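Local coordinates for protein glucose-permease IIA component (Mycoplasma capricolum, PDB 2GPR) that accepts a phosphoryl group from phospho-HPr on a histidine and passes it to the EIIB domain during PTS-driven glucose uptake, at residues I40-N45 and I122-I127; K62-I67 and L76-L81; V84-N89 and A116-S121; E92-Q97 and L107-L112. One frame throughout, in Å; residues are numbered along the deposited sequence.

Contacts 1 and 2 are steps across one antiparallel sheet, where strand 124-130 lies between strands 36-42 and 74-78 and ties them together, with contact centres about 10 Å apart. Contact 2 carries both histidines of the probable phosphotransfer site, His-63 and His-78. The other three contacts lie near it: measured between side chains, Ser-124 in contact 1 is about 6 Å from His-78, Leu-86 in contact 3 about 7 Å from His-63, and Val-108 in contact 4 about 8 Å from His-63. Contact 4 belongs to a second, three-stranded sheet that meets contact 2 through Phe-65. Helix 112-118 begins at the last residue of contact 4 and ends in contact 3.

Contact 1 (I40-N45 and I122-I127); sequences INPKSN and IKSPII
Lys-123 comes obliquely to the flat amide of Asn-41, off its plane and displaced outward past the nitrogen, neither squarely over the face nor at the edge. Its aliphatic CG lies 3.5 Å from Asn-41 ND2, so this is methylene packing against a flat polar group. The ring of Pro-42 offers its CG and CD atoms: Pro-42 CG lies 3.3 Å from Ile-122 CD1 and 3.1 Å from Ile-122 O, a tight fit. Ile-122 reaches that ring because its CG1 branch stands between the backbone N and the carbonyl carbon (chi1 62°), which brings CD1 obliquely to the CG-CD side of the proline ring. Two flat carbonyl groups are used differently. Ser-124 N donates to Ile-40 O at 2.7 Å, arriving in the carbonyl plane, whereas Ser-124 OG sits above the plane of the Ile-122 carbonyl, 2.9 Å from its oxygen. That hydroxyl also bonds Gly-80 N, so one side chain links the Ile-122 carbonyl to the loop after His-78, the probable phosphorylation site. The return bond from Ile-40 N to Ser-124 O is weak. Ile-40 CG2 lies 4.0 Å from Ser-124 CB. The ammonium group of Lys-123 goes to Glu-23 O. Strand 36-42 is flanked on its other side by strand 16-19, which touches both Asn-41 and Lys-123, while strand 74-78 borders strand 124-130 and Leu-112 of helix 112-118 packs against Pro-42 and Ile-122.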
loop_
_atom_site.group_PDB
_atom_site.type_symbol
_atom_site.label_atom_id
_atom_site.label_comp_id
_atom_site.label_asym_id
_atom_site.label_seq_id
_atom_site.Cartn_x
_atom_site.Cartn_y
_atom_site.Cartn_z
ATOM N N ILE A 40 -0.530 -4.231 -6.335
ATOM C CA ILE A 40 -1.415 -3.591 -7.181
ATOM C C ILE A 40 -0.714 -3.075 -8.394
ATOM O O ILE A 40 0.412 -2.575 -8.332
ATOM C CB ILE A 40 -2.317 -2.544 -6.450
ATOM C CG1 ILE A 40 -3.606 -2.241 -7.262
ATOM C CG2 ILE A 40 -1.604 -1.228 -6.095
ATOM C CD1 ILE A 40 -4.646 -1.403 -6.493
ATOM N N ASN A 41 -1.397 -3.327 -9.528
ATOM C CA ASN A 41 -1.061 -2.814 -10.831
ATOM C C ASN A 41 -1.826 -1.502 -10.980
ATOM O O ASN A 41 -3.046 -1.499 -11.332
ATOM C CB ASN A 41 -1.431 -3.771 -11.941
ATOM C CG ASN A 41 -0.238 -3.962 -12.776
ATOM O OD1 ASN A 41 0.448 -2.981 -13.095
ATOM N ND2 ASN A 41 0.174 -5.221 -12.886
ATOM N N PRO A 42 -1.127 -0.402 -10.623
ATOM C CA PRO A 42 -1.711 0.902 -10.669
ATOM C C PRO A 42 -2.172 1.288 -12.075
ATOM O O PRO A 42 -1.401 1.325 -13.023
ATOM C CB PRO A 42 -0.650 1.907 -10.188
ATOM C CG PRO A 42 0.659 1.149 -10.114
ATOM C CD PRO A 42 0.334 -0.315 -10.377
ATOM N N LYS A 43 -3.454 1.567 -12.165
ATOM C CA LYS A 43 -4.060 2.054 -13.358
ATOM C C LYS A 43 -4.087 3.542 -13.269
ATOM O O LYS A 43 -3.916 4.209 -14.290
ATOM C CB LYS A 43 -5.475 1.590 -13.545
ATOM C CG LYS A 43 -5.592 0.136 -13.907
ATOM C CD LYS A 43 -7.041 -0.203 -14.211
ATOM C CE LYS A 43 -7.325 -1.695 -14.262
ATOM N NZ LYS A 43 -6.910 -2.290 -15.540
ATOM N N SER A 44 -4.371 4.053 -12.049
ATOM C CA SER A 44 -4.437 5.504 -11.770
ATOM C C SER A 44 -3.142 6.073 -11.167
ATOM O O SER A 44 -2.209 5.357 -10.915
ATOM C CB SER A 44 -5.679 5.949 -10.997
ATOM O OG SER A 44 -5.625 5.482 -9.660
ATOM N N ASN A 45 -3.079 7.373 -10.947
ATOM C CA ASN A 45 -1.869 7.939 -10.419
ATOM C C ASN A 45 -1.915 8.190 -8.950
ATOM O O ASN A 45 -0.897 8.048 -8.233
ATOM C CB ASN A 45 -1.539 9.227 -11.134
ATOM C CG ASN A 45 -1.811 9.059 -12.597
ATOM O OD1 ASN A 45 -2.949 9.334 -13.018
ATOM N ND2 ASN A 45 -0.884 8.392 -13.323
ATOM N N ILE A 122 6.215 -0.795 -11.635
ATOM C CA ILE A 122 5.312 0.095 -10.896
ATOM C C ILE A 122 4.274 -0.689 -10.081
ATOM O O ILE A 122 3.435 -0.119 -9.392
ATOM C CB ILE A 122 4.679 1.251 -11.653
ATOM C CG1 ILE A 122 3.799 0.756 -12.786
ATOM C CG2 ILE A 122 5.686 2.269 -12.134
ATOM C CD1 ILE A 122 2.468 1.493 -12.822
ATOM N N LYS A 123 4.318 -1.995 -10.198
ATOM C CA LYS A 123 3.455 -2.816 -9.415
ATOM C C LYS A 123 3.777 -2.474 -7.972
ATOM O O LYS A 123 4.942 -2.481 -7.625
ATOM C CB LYS A 123 3.776 -4.254 -9.707
ATOM C CG LYS A 123 3.111 -4.781 -10.974
ATOM C CD LYS A 123 3.445 -6.262 -11.130
ATOM C CE LYS A 123 3.680 -6.694 -12.560
ATOM N NZ LYS A 123 4.281 -8.041 -12.652
ATOM N N SER A 124 2.771 -2.023 -7.212
ATOM C CA SER A 124 2.941 -1.519 -5.860
ATOM C C SER A 124 2.512 -2.452 -4.751
ATOM O O SER A 124 1.348 -2.762 -4.637
ATOM C CB SER A 124 2.249 -0.184 -5.719
ATOM O OG SER A 124 2.791 0.752 -6.666
ATOM N N PRO A 125 3.451 -2.801 -3.864
ATOM C CA PRO A 125 3.131 -3.715 -2.803
ATOM C C PRO A 125 2.458 -3.126 -1.571
ATOM O O PRO A 125 2.757 -2.014 -1.111
ATOM C CB PRO A 125 4.412 -4.449 -2.467
ATOM C CG PRO A 125 5.444 -4.064 -3.513
ATOM C CD PRO A 125 4.859 -2.933 -4.321
ATOM N N ILE A 126 1.540 -3.920 -1.016
ATOM C CA ILE A 126 0.795 -3.609 0.203
ATOM C C ILE A 126 1.119 -4.682 1.238
ATOM O O ILE A 126 0.584 -5.806 1.189
ATOM C CB ILE A 126 -0.741 -3.623 -0.028
ATOM C CG1 ILE A 126 -1.161 -2.866 -1.279
ATOM C CG2 ILE A 126 -1.472 -3.061 1.188
ATOM C CD1 ILE A 126 -0.653 -1.434 -1.292
ATOM N N ILE A 127 2.004 -4.403 2.163
ATOM C CA ILE A 127 2.312 -5.464 3.092
ATOM C C ILE A 127 2.061 -5.090 4.488
ATOM O O ILE A 127 2.217 -3.964 4.876
ATOM C CB ILE A 127 3.758 -5.916 2.974
ATOM C CG1 ILE A 127 4.664 -4.716 2.825
ATOM C CG2 ILE A 127 4.004 -6.870 1.798
ATOM C CD1 ILE A 127 6.020 -5.008 3.464
#

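Contact 2 (K62-I67 and L76-L81); sequences KHAFGI and LLHIGL
This is the open end of the beta hairpin formed by strands 64-68 and 74-78, and it carries the two histidines of the probable phosphotransfer site. By similarity His-78 is the residue phosphorylated by HPr, His-63 matters for phosphodonor activity, and the pair would share a zinc ion with glycerol kinase. Their rings make an offset edge-to-face pair, planes at 82° and centroids 5.7 Å apart, with the edge of His-63 turned to the face of His-78. The closest side-chain atoms are His-63 CD2 and His-78 NE2, 4.2 Å apart, and His-63 O lies over one face of the His-78 ring. His-78 has CG anti to its own N (chi1 -177°), which carries the ring along the strand until ND1 makes a weak hydrogen bond to Gly-80 O; NE2 is thereby left on the side facing His-63, consistent with phosphorylation at that nitrogen. Behind the rings the strands are joined by backbone bonds. Phe-65 and Leu-77 form a hydrogen-bonded pair, Phe-65 N to Leu-77 O at 2.7 Å and Leu-77 N to Phe-65 O at 3.1 Å. Past the end of the regular ladder, Ile-79 N bonds His-63 O at 2.9 Å, which ties together the loops beside both histidines. On the opposite face of the sheet from Ala-64 and His-78, Ile-79 CD1 meets the edge of the Phe-65 ring, 3.9 Å from CE2. That apolar face is covered by Leu-107 and Val-108 of strand 106-110, while Phe-29 lies edge-to-face with His-78 and strands 53-57 and 124-130 flank the hairpin.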
loop_
_atom_site.group_PDB
_atom_site.type_symbol
_atom_site.label_atom_id
_atom_site.label_comp_id
_atom_site.label_asym_id
_atom_site.label_seq_id
_atom_site.Cartn_x
_atom_site.Cartn_y
_atom_site.Cartn_z
ATOM N N LYS A 62 9.330 9.994 -0.999
ATOM C CA LYS A 62 7.885 9.881 -1.214
ATOM C C LYS A 62 7.385 8.635 -1.937
ATOM O O LYS A 62 6.315 8.653 -2.540
ATOM C CB LYS A 62 7.451 11.138 -1.966
ATOM C CG LYS A 62 7.881 12.400 -1.226
ATOM C CD LYS A 62 7.830 13.678 -2.051
ATOM C CE LYS A 62 9.139 13.989 -2.812
ATOM N NZ LYS A 62 8.913 14.461 -4.217
ATOM N N HIS A 63 8.152 7.568 -1.890
ATOM C CA HIS A 63 7.835 6.366 -2.653
ATOM C C HIS A 63 7.185 5.266 -1.818
ATOM O O HIS A 63 6.785 4.231 -2.371
ATOM C CB HIS A 63 9.123 5.803 -3.295
ATOM C CG HIS A 63 10.055 5.345 -2.206
ATOM N ND1 HIS A 63 10.557 6.233 -1.249
ATOM C CD2 HIS A 63 10.504 4.100 -1.876
ATOM C CE1 HIS A 63 11.310 5.525 -0.390
ATOM N NE2 HIS A 63 11.318 4.243 -0.750
ATOM N N ALA A 64 7.159 5.463 -0.493
ATOM C CA ALA A 64 6.620 4.446 0.378
ATOM C C ALA A 64 5.900 5.057 1.595
ATOM O O ALA A 64 6.358 6.021 2.149
ATOM C CB ALA A 64 7.746 3.519 0.748
ATOM N N PHE A 65 4.735 4.530 1.994
ATOM C CA PHE A 65 4.029 5.132 3.077
ATOM C C PHE A 65 3.675 4.111 4.103
ATOM O O PHE A 65 3.042 3.157 3.757
ATOM C CB PHE A 65 2.755 5.786 2.511
ATOM C CG PHE A 65 3.092 6.882 1.540
ATOM C CD1 PHE A 65 3.364 8.164 2.015
ATOM C CD2 PHE A 65 3.305 6.632 0.185
ATOM C CE1 PHE A 65 3.753 9.200 1.155
ATOM C CE2 PHE A 65 3.673 7.660 -0.694
ATOM C CZ PHE A 65 3.891 8.951 -0.213
ATOM N N GLY A 66 4.047 4.344 5.353
ATOM C CA GLY A 66 3.767 3.448 6.459
ATOM C C GLY A 66 2.663 3.973 7.384
ATOM O O GLY A 66 2.705 5.090 7.924
ATOM N N ILE A 67 1.637 3.147 7.565
ATOM C CA ILE A 67 0.500 3.556 8.356
ATOM C C ILE A 67 0.318 2.600 9.469
ATOM O O ILE A 67 0.387 1.384 9.300
ATOM C CB ILE A 67 -0.798 3.752 7.519
ATOM C CG1 ILE A 67 -0.662 4.940 6.534
ATOM C CG2 ILE A 67 -1.987 4.003 8.456
ATOM C CD1 ILE A 67 -1.296 4.747 5.168
ATOM N N LEU A 76 2.396 -1.416 5.075
ATOM C CA LEU A 76 3.198 -0.626 4.168
ATOM C C LEU A 76 2.695 -0.610 2.695
ATOM O O LEU A 76 2.439 -1.647 2.070
ATOM C CB LEU A 76 4.684 -1.031 4.304
ATOM C CG LEU A 76 5.661 -0.329 3.381
ATOM C CD1 LEU A 76 6.303 0.841 4.101
ATOM C CD2 LEU A 76 6.762 -1.320 3.031
ATOM N N LEU A 77 2.542 0.599 2.158
ATOM C CA LEU A 77 2.228 0.889 0.767
ATOM C C LEU A 77 3.562 1.328 0.145
ATOM O O LEU A 77 4.216 2.243 0.637
ATOM C CB LEU A 77 1.231 2.076 0.651
ATOM C CG LEU A 77 0.500 2.295 -0.680
ATOM C CD1 LEU A 77 0.471 3.769 -1.039
ATOM C CD2 LEU A 77 0.897 1.388 -1.857
ATOM N N HIS A 78 3.974 0.659 -0.914
ATOM C CA HIS A 78 5.209 0.916 -1.535
ATOM C C HIS A 78 5.025 1.005 -3.003
ATOM O O HIS A 78 4.756 -0.009 -3.615
ATOM C CB HIS A 78 6.086 -0.247 -1.189
ATOM C CG HIS A 78 7.465 -0.115 -1.720
ATOM N ND1 HIS A 78 7.703 -0.150 -3.091
ATOM C CD2 HIS A 78 8.664 -0.033 -1.064
ATOM C CE1 HIS A 78 9.015 -0.094 -3.237
ATOM N NE2 HIS A 78 9.621 0.000 -2.050
ATOM N N ILE A 79 5.069 2.237 -3.558
ATOM C CA ILE A 79 4.829 2.405 -4.950
ATOM C C ILE A 79 5.934 1.848 -5.787
ATOM O O ILE A 79 7.080 2.238 -5.621
ATOM C CB ILE A 79 4.505 3.819 -5.364
ATOM C CG1 ILE A 79 3.256 4.275 -4.631
ATOM C CG2 ILE A 79 4.268 3.857 -6.898
ATOM C CD1 ILE A 79 3.543 4.771 -3.238
ATOM N N GLY A 80 5.565 0.951 -6.734
ATOM C CA GLY A 80 6.504 0.313 -7.662
ATOM C C GLY A 80 7.657 -0.416 -6.963
ATOM O O GLY A 80 7.569 -0.865 -5.838
ATOM N N LEU A 81 8.740 -0.519 -7.674
ATOM C CA LEU A 81 9.939 -1.169 -7.249
ATOM C C LEU A 81 11.131 -0.191 -7.519
ATOM O O LEU A 81 11.107 0.592 -8.475
ATOM C CB LEU A 81 10.085 -2.498 -8.042
ATOM C CG LEU A 81 9.490 -3.749 -7.380
ATOM C CD1 LEU A 81 8.226 -3.468 -6.590
ATOM C CD2 LEU A 81 9.177 -4.799 -8.422
#

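Contact 3 (V84-N89 and A116-S121); sequences VSLDGN and AKKVPS
Lys-118 lies across Leu-86, and its chain can be followed outward from the last turn of helix 112-118. CB sits against the leucine fork, 3.9 Å from Leu-86 CD1 and 4.2 Å from Leu-86 CD2. CG stands anti to the carbonyl carbon (chi1 -68°), and beyond it the chain runs extended, which keeps CD over the same methyl, 4.0 Å from Leu-86 CD1. The ammonium group then passes the leucine and comes to rest beside the side-chain amide of Asn-89, the two side chains meeting at about a right angle. Val-119, the next residue, also touches Leu-86, whose CG lies 4.2 Å from Val-119 CG1. Ser-85 touches Val-119 lightly; its hydroxyl bonds back to Asp-82 O. Val-119 is the first residue to leave helical geometry. It is a small contact at the surface. What results is a 3-10 turn laid against the C-terminal end of a helix through Leu-86, beside the histidine site; that position is consistent with a place on the rim of the face that meets partner proteins.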
loop_
_atom_site.group_PDB
_atom_site.type_symbol
_atom_site.label_atom_id
_atom_site.label_comp_id
_atom_site.label_asym_id
_atom_site.label_seq_id
_atom_site.Cartn_x
_atom_site.Cartn_y
_atom_site.Cartn_z
ATOM N N VAL A 84 13.104 4.276 -4.471
ATOM C CA VAL A 84 13.966 5.054 -3.570
ATOM C C VAL A 84 15.091 5.726 -4.384
ATOM O O VAL A 84 15.550 6.817 -4.109
ATOM C CB VAL A 84 14.550 4.216 -2.437
ATOM C CG1 VAL A 84 15.688 3.368 -2.969
ATOM C CG2 VAL A 84 15.093 5.128 -1.334
ATOM N N SER A 85 15.501 5.035 -5.416
ATOM C CA SER A 85 16.504 5.454 -6.348
ATOM C C SER A 85 16.202 6.779 -7.019
ATOM O O SER A 85 17.111 7.436 -7.502
ATOM C CB SER A 85 16.450 4.495 -7.474
ATOM O OG SER A 85 15.192 4.673 -8.120
ATOM N N LEU A 86 14.926 7.099 -7.166
ATOM C CA LEU A 86 14.487 8.292 -7.892
ATOM C C LEU A 86 14.667 9.573 -7.122
ATOM O O LEU A 86 14.461 10.676 -7.640
ATOM C CB LEU A 86 13.034 8.163 -8.437
ATOM C CG LEU A 86 12.857 6.933 -9.238
ATOM C CD1 LEU A 86 11.876 7.238 -10.328
ATOM C CD2 LEU A 86 14.178 6.613 -9.866
ATOM N N ASP A 87 15.026 9.403 -5.859
ATOM C CA ASP A 87 15.196 10.514 -4.933
ATOM C C ASP A 87 13.922 11.442 -4.886
ATOM O O ASP A 87 13.950 12.661 -4.750
ATOM C CB ASP A 87 16.389 11.383 -5.351
ATOM C CG ASP A 87 17.594 10.916 -4.536
ATOM O OD1 ASP A 87 17.510 10.873 -3.243
ATOM O OD2 ASP A 87 18.662 10.514 -5.124
ATOM N N GLY A 88 12.756 10.828 -5.015
ATOM C CA GLY A 88 11.512 11.579 -4.952
ATOM C C GLY A 88 11.054 12.265 -6.247
ATOM O O GLY A 88 10.274 13.221 -6.196
ATOM N N ASN A 89 11.483 11.770 -7.384
ATOM C CA ASN A 89 11.122 12.422 -8.626
ATOM C C ASN A 89 9.960 11.780 -9.368
ATOM O O ASN A 89 10.037 10.654 -9.852
ATOM C CB ASN A 89 12.342 12.665 -9.513
ATOM C CG ASN A 89 12.020 13.276 -10.847
ATOM O OD1 ASN A 89 11.013 14.022 -11.020
ATOM N ND2 ASN A 89 12.803 12.853 -11.845
ATOM N N ALA A 116 7.603 4.711 -14.583
ATOM C CA ALA A 116 7.515 3.401 -15.214
ATOM C C ALA A 116 8.761 3.007 -16.045
ATOM O O ALA A 116 9.070 1.812 -16.233
ATOM C CB ALA A 116 6.217 3.295 -16.008
ATOM N N LYS A 117 9.482 4.020 -16.558
ATOM C CA LYS A 117 10.683 3.775 -17.368
ATOM C C LYS A 117 11.945 3.720 -16.531
ATOM O O LYS A 117 12.871 2.927 -16.784
ATOM C CB LYS A 117 10.826 4.717 -18.555
ATOM C CG LYS A 117 10.410 6.157 -18.282
ATOM C CD LYS A 117 11.559 7.008 -17.760
ATOM C CE LYS A 117 11.642 8.406 -18.385
ATOM N NZ LYS A 117 13.036 8.860 -18.628
ATOM N N LYS A 118 11.945 4.543 -15.489
ATOM C CA LYS A 118 13.053 4.625 -14.572
ATOM C C LYS A 118 13.242 3.379 -13.666
ATOM O O LYS A 118 14.346 3.062 -13.228
ATOM C CB LYS A 118 12.990 5.919 -13.791
ATOM C CG LYS A 118 13.236 7.110 -14.698
ATOM C CD LYS A 118 13.046 8.436 -13.986
ATOM C CE LYS A 118 12.891 9.626 -14.924
ATOM N NZ LYS A 118 12.543 10.860 -14.195
ATOM N N VAL A 119 12.178 2.640 -13.389
ATOM C CA VAL A 119 12.287 1.507 -12.477
ATOM C C VAL A 119 11.873 0.175 -13.058
ATOM O O VAL A 119 11.230 0.067 -14.103
ATOM C CB VAL A 119 11.490 1.770 -11.219
ATOM C CG1 VAL A 119 12.092 2.970 -10.494
ATOM C CG2 VAL A 119 10.030 2.032 -11.602
ATOM N N PRO A 120 12.240 -0.854 -12.324
ATOM C CA PRO A 120 11.934 -2.198 -12.715
ATOM C C PRO A 120 10.453 -2.481 -12.790
ATOM O O PRO A 120 10.022 -3.221 -13.658
ATOM C CB PRO A 120 12.618 -3.134 -11.699
ATOM C CG PRO A 120 13.497 -2.279 -10.807
ATOM C CD PRO A 120 13.203 -0.825 -11.172
ATOM N N SER A 121 9.672 -1.904 -11.884
ATOM C CA SER A 121 8.239 -2.165 -11.910
ATOM C C SER A 121 7.428 -1.146 -11.134
ATOM O O SER A 121 7.876 -0.691 -10.094
ATOM C CB SER A 121 7.952 -3.553 -11.369
ATOM O OG SER A 121 6.568 -3.792 -11.426
#

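Contact 4 (E92-Q97 and L107-L112); sequences ESFVTQ and LVTVDL
Phe-94 turns one edge of its ring to the strand opposite, lying alongside Leu-107, Val-108 and Thr-109 rather than over them. The two segments are the edge and middle strands of a three-stranded antiparallel sheet, and the middle strand carries a classic beta bulge where Leu-107 and Val-108 both face Phe-47 of strand 46-48. With CG anti to the carbonyl carbon (chi1 -58°), the ring lies with its CD2-CE2 edge along the opposite strand: CD2 is 3.5 Å from Leu-107 O and 3.7 Å from Val-108 CA, and the CE2-CZ edge meets the Thr-109 hydroxyl, CE2 being the nearer atom at a short 2.9 Å from OG1. That hydroxyl has a weak hydrogen bond to Asp-46, and Lys-106 makes a cation-pi contact with the ring. The next residue turns inward instead. Val-95 crosses Leu-107 with CG1 3.9 Å from CD2, both touching Val-101 and Phe-65. The backbone bond from Phe-94 N to Leu-107 O measures 2.6 Å. Further along, Glu-92 N bonds Thr-109 O at 2.9 Å within their hydrogen-bonded pair, and the carboxylate end of Glu-92 leads away from the other strand. Beyond Ser-93 the strand gives way to a loop, held locally by the serine hydroxyl: Ser-93 OG donates to Val-95 O at 3.1 Å, lying in the carbonyl plane on a lone pair.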
loop_
_atom_site.group_PDB
_atom_site.type_symbol
_atom_site.label_atom_id
_atom_site.label_comp_id
_atom_site.label_asym_id
_atom_site.label_seq_id
_atom_site.Cartn_x
_atom_site.Cartn_y
_atom_site.Cartn_z
ATOM N N GLU A 92 4.562 13.471 -5.889
ATOM C CA GLU A 92 4.085 14.730 -5.338
ATOM C C GLU A 92 3.319 14.326 -4.142
ATOM O O GLU A 92 2.231 13.811 -4.287
ATOM C CB GLU A 92 3.115 15.443 -6.296
ATOM C CG GLU A 92 3.679 16.742 -6.916
ATOM C CD GLU A 92 4.288 17.691 -5.896
ATOM O OE1 GLU A 92 3.750 17.952 -4.818
ATOM O OE2 GLU A 92 5.467 18.193 -6.279
ATOM N N SER A 93 3.926 14.376 -2.982
ATOM C CA SER A 93 3.219 13.876 -1.817
ATOM C C SER A 93 2.292 14.920 -1.244
ATOM O O SER A 93 2.420 16.133 -1.576
ATOM C CB SER A 93 4.145 13.329 -0.733
ATOM O OG SER A 93 4.263 14.249 0.335
ATOM N N PHE A 94 1.378 14.446 -0.370
ATOM C CA PHE A 94 0.459 15.362 0.258
ATOM C C PHE A 94 0.415 15.186 1.751
ATOM O O PHE A 94 -0.446 15.798 2.442
ATOM C CB PHE A 94 -0.946 15.266 -0.329
ATOM C CG PHE A 94 -0.952 15.534 -1.790
ATOM C CD1 PHE A 94 -1.017 16.839 -2.267
ATOM C CD2 PHE A 94 -0.840 14.484 -2.696
ATOM C CE1 PHE A 94 -1.017 17.072 -3.638
ATOM C CE2 PHE A 94 -0.830 14.707 -4.073
ATOM C CZ PHE A 94 -0.900 16.015 -4.541
ATOM N N VAL A 95 1.364 14.367 2.220
ATOM C CA VAL A 95 1.429 13.971 3.600
ATOM C C VAL A 95 2.838 14.100 4.167
ATOM O O VAL A 95 3.832 14.188 3.431
ATOM C CB VAL A 95 0.972 12.501 3.658
ATOM C CG1 VAL A 95 -0.549 12.401 3.487
ATOM C CG2 VAL A 95 1.653 11.756 2.505
ATOM N N THR A 96 2.921 14.065 5.481
ATOM C CA THR A 96 4.206 14.124 6.163
ATOM C C THR A 96 4.218 13.076 7.223
ATOM O O THR A 96 3.173 12.689 7.730
ATOM C CB THR A 96 4.466 15.478 6.854
ATOM O OG1 THR A 96 3.971 16.543 6.080
ATOM C CG2 THR A 96 5.938 15.666 7.079
ATOM N N GLN A 97 5.374 12.636 7.561
ATOM C CA GLN A 97 5.489 11.661 8.576
ATOM C C GLN A 97 4.831 12.098 9.876
ATOM O O GLN A 97 4.694 13.287 10.153
ATOM C CB GLN A 97 6.933 11.311 8.808
ATOM C CG GLN A 97 7.052 10.042 9.618
ATOM C CD GLN A 97 8.486 9.796 9.916
ATOM O OE1 GLN A 97 9.285 10.751 9.944
ATOM N NE2 GLN A 97 8.841 8.524 10.043
ATOM N N LEU A 107 -2.408 10.072 -0.691
ATOM C CA LEU A 107 -1.095 10.191 -0.092
ATOM C C LEU A 107 -0.198 10.984 -1.004
ATOM O O LEU A 107 0.413 11.996 -0.621
ATOM C CB LEU A 107 -0.497 8.840 0.251
ATOM C CG LEU A 107 -1.434 8.084 1.155
ATOM C CD1 LEU A 107 -0.952 6.660 1.343
ATOM C CD2 LEU A 107 -1.585 8.818 2.491
ATOM N N VAL A 108 -0.172 10.537 -2.248
ATOM C CA VAL A 108 0.676 11.167 -3.205
ATOM C C VAL A 108 0.168 10.983 -4.654
ATOM O O VAL A 108 -0.740 10.187 -4.951
ATOM C CB VAL A 108 2.062 10.562 -3.038
ATOM C CG1 VAL A 108 1.908 9.102 -3.335
ATOM C CG2 VAL A 108 3.135 11.192 -3.931
ATOM N N THR A 109 0.782 11.743 -5.550
ATOM C CA THR A 109 0.480 11.624 -6.936
ATOM C C THR A 109 1.760 11.266 -7.678
ATOM O O THR A 109 2.792 11.941 -7.546
ATOM C CB THR A 109 -0.247 12.856 -7.504
ATOM O OG1 THR A 109 -1.226 13.279 -6.569
ATOM C CG2 THR A 109 -0.878 12.540 -8.888
ATOM N N VAL A 110 1.722 10.133 -8.386
ATOM C CA VAL A 110 2.910 9.658 -9.096
ATOM C C VAL A 110 2.891 9.788 -10.607
ATOM O O VAL A 110 1.996 9.301 -11.282
ATOM C CB VAL A 110 3.209 8.217 -8.776
ATOM C CG1 VAL A 110 4.528 7.832 -9.427
ATOM C CG2 VAL A 110 3.298 8.055 -7.279
ATOM N N ASP A 111 3.958 10.329 -11.156
ATOM C CA ASP A 111 4.025 10.359 -12.587
ATOM C C ASP A 111 4.353 8.980 -13.040
ATOM O O ASP A 111 5.497 8.731 -13.435
ATOM C CB ASP A 111 5.063 11.321 -13.117
ATOM C CG ASP A 111 4.972 11.551 -14.595
ATOM O OD1 ASP A 111 4.645 10.519 -15.311
ATOM O OD2 ASP A 111 5.370 12.560 -15.106
ATOM N N LEU A 112 3.324 8.145 -13.061
ATOM C CA LEU A 112 3.436 6.780 -13.471
ATOM C C LEU A 112 4.144 6.603 -14.791
ATOM O O LEU A 112 5.034 5.733 -14.888
ATOM C CB LEU A 112 2.095 6.032 -13.403
ATOM C CG LEU A 112 2.065 5.013 -12.270
ATOM C CD1 LEU A 112 2.582 5.640 -10.991
ATOM C CD2 LEU A 112 0.652 4.438 -12.074
#